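Side-chain contact in beta-phosphoglucomutase (PDB 3DV9), which probably interconverts beta-glucose 1-phosphate and glucose 6-phosphate as a magnesium-binding phosphomutase of the haloacid dehalogenase superfamily: residues Tyr171-Ala174 and Leu175-Gly179. Sequence-based numbering, arbitrary orientation.
Sequences YLMA and LKKGG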
ATOM      1  N   TYR A 171      -5.017   2.007   7.529  1.00 19.57           N
ATOM      2  CA  TYR A 171      -6.302   1.797   6.852  1.00 19.89           C
ATOM      3  C   TYR A 171      -7.488   2.169   7.732  1.00 20.50           C
ATOM      4  O   TYR A 171      -8.448   2.756   7.265  1.00 20.46           O
ATOM      5  CB  TYR A 171      -6.409   0.361   6.293  1.00 20.68           C
ATOM      6  CG  TYR A 171      -5.495   0.221   5.119  1.00 19.62           C
ATOM      7  CD1 TYR A 171      -5.713   0.971   3.957  1.00 20.89           C
ATOM      8  CD2 TYR A 171      -4.369  -0.615   5.167  1.00 17.59           C
ATOM      9  CE1 TYR A 171      -4.833   0.899   2.869  1.00 20.19           C
ATOM     10  CE2 TYR A 171      -3.479  -0.711   4.027  1.00 17.30           C
ATOM     11  CZ  TYR A 171      -3.737   0.060   2.918  1.00 18.68           C
ATOM     12  OH  TYR A 171      -2.915   0.034   1.834  1.00 18.72           O
ATOM     13  N   LEU A 172      -7.424   1.837   9.013  1.00 19.03           N
ATOM     14  CA  LEU A 172      -8.469   2.283   9.940  1.00 18.50           C
ATOM     15  C   LEU A 172      -8.567   3.809   9.965  1.00 18.48           C
ATOM     16  O   LEU A 172      -9.688   4.389  10.061  1.00 19.34           O
ATOM     17  CB  LEU A 172      -8.193   1.726  11.342  1.00 17.78           C
ATOM     18  CG  LEU A 172      -8.289   0.197  11.504  1.00 19.73           C
ATOM     19  CD1 LEU A 172      -7.704  -0.271  12.851  1.00 21.52           C
ATOM     20  CD2 LEU A 172      -9.694  -0.333  11.244  1.00 21.21           C
HETATM   21  N   MSE A 173      -7.401   4.468   9.918  1.00 18.45           N
HETATM   22  CA  MSE A 173      -7.351   5.955   9.954  1.00 17.29           C
HETATM   23  C   MSE A 173      -7.964   6.490   8.659  1.00 18.48           C
HETATM   24  O   MSE A 173      -8.683   7.510   8.667  1.00 17.88           O
HETATM   25  CB  MSE A 173      -5.936   6.473  10.133  1.00 16.67           C
HETATM   26  CG  MSE A 173      -5.799   8.022  10.089  1.00 18.26           C
HETATM   27 SE   MSE A 173      -6.768   8.803  11.601  0.70 24.35          SE
HETATM   28  CE  MSE A 173      -5.429   8.301  12.968  1.00 21.84           C
ATOM     29  N   ALA A 174      -7.675   5.795   7.556  1.00 18.99           N
ATOM     30  CA  ALA A 174      -8.303   6.146   6.264  1.00 19.71           C
ATOM     31  C   ALA A 174      -9.839   6.084   6.362  1.00 19.90           C
ATOM     32  O   ALA A 174     -10.497   7.014   5.940  1.00 19.31           O
ATOM     33  CB  ALA A 174      -7.811   5.266   5.113  1.00 20.08           C
ATOM     34  N   LEU A 175     -10.387   4.986   6.869  1.00 19.96           N
ATOM     35  CA  LEU A 175     -11.866   4.880   7.016  1.00 21.14           C
ATOM     36  C   LEU A 175     -12.413   6.012   7.910  1.00 21.12           C
ATOM     37  O   LEU A 175     -13.437   6.641   7.595  1.00 20.40           O
ATOM     38  CB  LEU A 175     -12.303   3.509   7.535  1.00 21.75           C
ATOM     39  CG  LEU A 175     -11.895   2.234   6.750  1.00 23.62           C
ATOM     40  CD1 LEU A 175     -12.350   1.019   7.560  1.00 25.53           C
ATOM     41  CD2 LEU A 175     -12.622   2.295   5.407  1.00 25.13           C
ATOM     42  N   LYS A 176     -11.696   6.294   9.000  1.00 20.49           N
ATOM     43  CA  LYS A 176     -12.107   7.328   9.929  1.00 19.63           C
ATOM     44  C   LYS A 176     -12.125   8.700   9.269  1.00 19.99           C
ATOM     45  O   LYS A 176     -13.116   9.428   9.375  1.00 19.52           O
ATOM     46  CB  LYS A 176     -11.177   7.353  11.134  1.00 19.76           C
ATOM     47  CG  LYS A 176     -11.745   8.222  12.267  1.00 19.76           C
ATOM     48  CD  LYS A 176     -10.740   8.435  13.372  1.00 22.17           C
ATOM     49  CE  LYS A 176     -11.218   9.487  14.358  1.00 25.57           C
ATOM     50  NZ  LYS A 176     -12.444   8.999  15.008  1.00 28.34           N
ATOM     51  N   LYS A 177     -11.031   9.024   8.560  1.00 19.77           N
ATOM     52  CA  LYS A 177     -10.885  10.328   7.908  1.00 21.35           C
ATOM     53  C   LYS A 177     -11.970  10.540   6.850  1.00 21.00           C
ATOM     54  O   LYS A 177     -12.530  11.656   6.716  1.00 20.60           O
ATOM     55  CB  LYS A 177      -9.475  10.499   7.305  1.00 21.17           C
ATOM     56  CG  LYS A 177      -8.392  10.815   8.323  1.00 21.68           C
ATOM     57  CD  LYS A 177      -7.068  11.070   7.630  1.00 25.20           C
ATOM     58  CE  LYS A 177      -6.153  11.985   8.422  1.00 30.74           C
ATOM     59  NZ  LYS A 177      -5.486  12.957   7.492  1.00 30.50           N
ATOM     60  N   GLY A 178     -12.302   9.458   6.148  1.00 21.80           N
ATOM     61  CA  GLY A 178     -13.214   9.544   5.002  1.00 22.36           C
ATOM     62  C   GLY A 178     -14.665   9.397   5.402  1.00 22.81           C
ATOM     63  O   GLY A 178     -15.574   9.754   4.640  1.00 23.58           O
ATOM     64  N   GLY A 179     -14.866   8.910   6.618  1.00 22.46           N
ATOM     65  CA  GLY A 179     -16.203   8.657   7.170  1.00 23.50           C
ATOM     66  C   GLY A 179     -16.845   7.403   6.578  1.00 24.19           C
ATOM     67  O   GLY A 179     -18.088   7.353   6.415  1.00 25.04           O
TER
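Met173, a selenomethionine, and Lys177 lie one helical turn apart, and their side chains cross at a slant. CG of Met173 comes within 4.1 Å of CD of Lys177. SE of Met173 stands 4.2 Å from CG of Lys177. The Met173 chain leaves with CG anti to the backbone N (chi1 176°), then bends at chi2 and chi3, which brings SE back beside the lysine methylenes. CG of Lys177 also lies 3.3 Å from O of Met173, the carbonyl that accepts the backbone bond from N of Lys177 at 2.8 Å. Similar i to i+4 bonds join Leu175 to Tyr171, Lys176 to Leu172 and Gly178 to Ala174. On another side of the turn, CG of Leu175 rests 3.5 Å from O of Tyr171.

The helix ends in a Schellman motif, with Gly179 at positive phi as its C-prime residue. Helix 169-178 packs on the parallel sheet of the HAD core. Ala174 and Leu175 both touch Leu27, and Ala174 also meets Met128 and Val130. The Tyr171 side chain lies about 7 Å from the bound magnesium ion, touches Asp29, one of its ligands, and hydrogen-bonds through OH to Glu189.

The ammonium of Lys177 forms a salt bridge with Asp160 and a hydrogen bond to O of Met155. With an alanine in its place, Asp160 would probably lose this charge partner and Met155 O its hydrogen bond, while CG and SE of Met173 would lose the methylenes beside them. Lys177 thus does two jobs: its aliphatic stem lies along the helix surface against Met173, while its charged end joins the helix to edge strand 155-156 and to Asp160 beyond it.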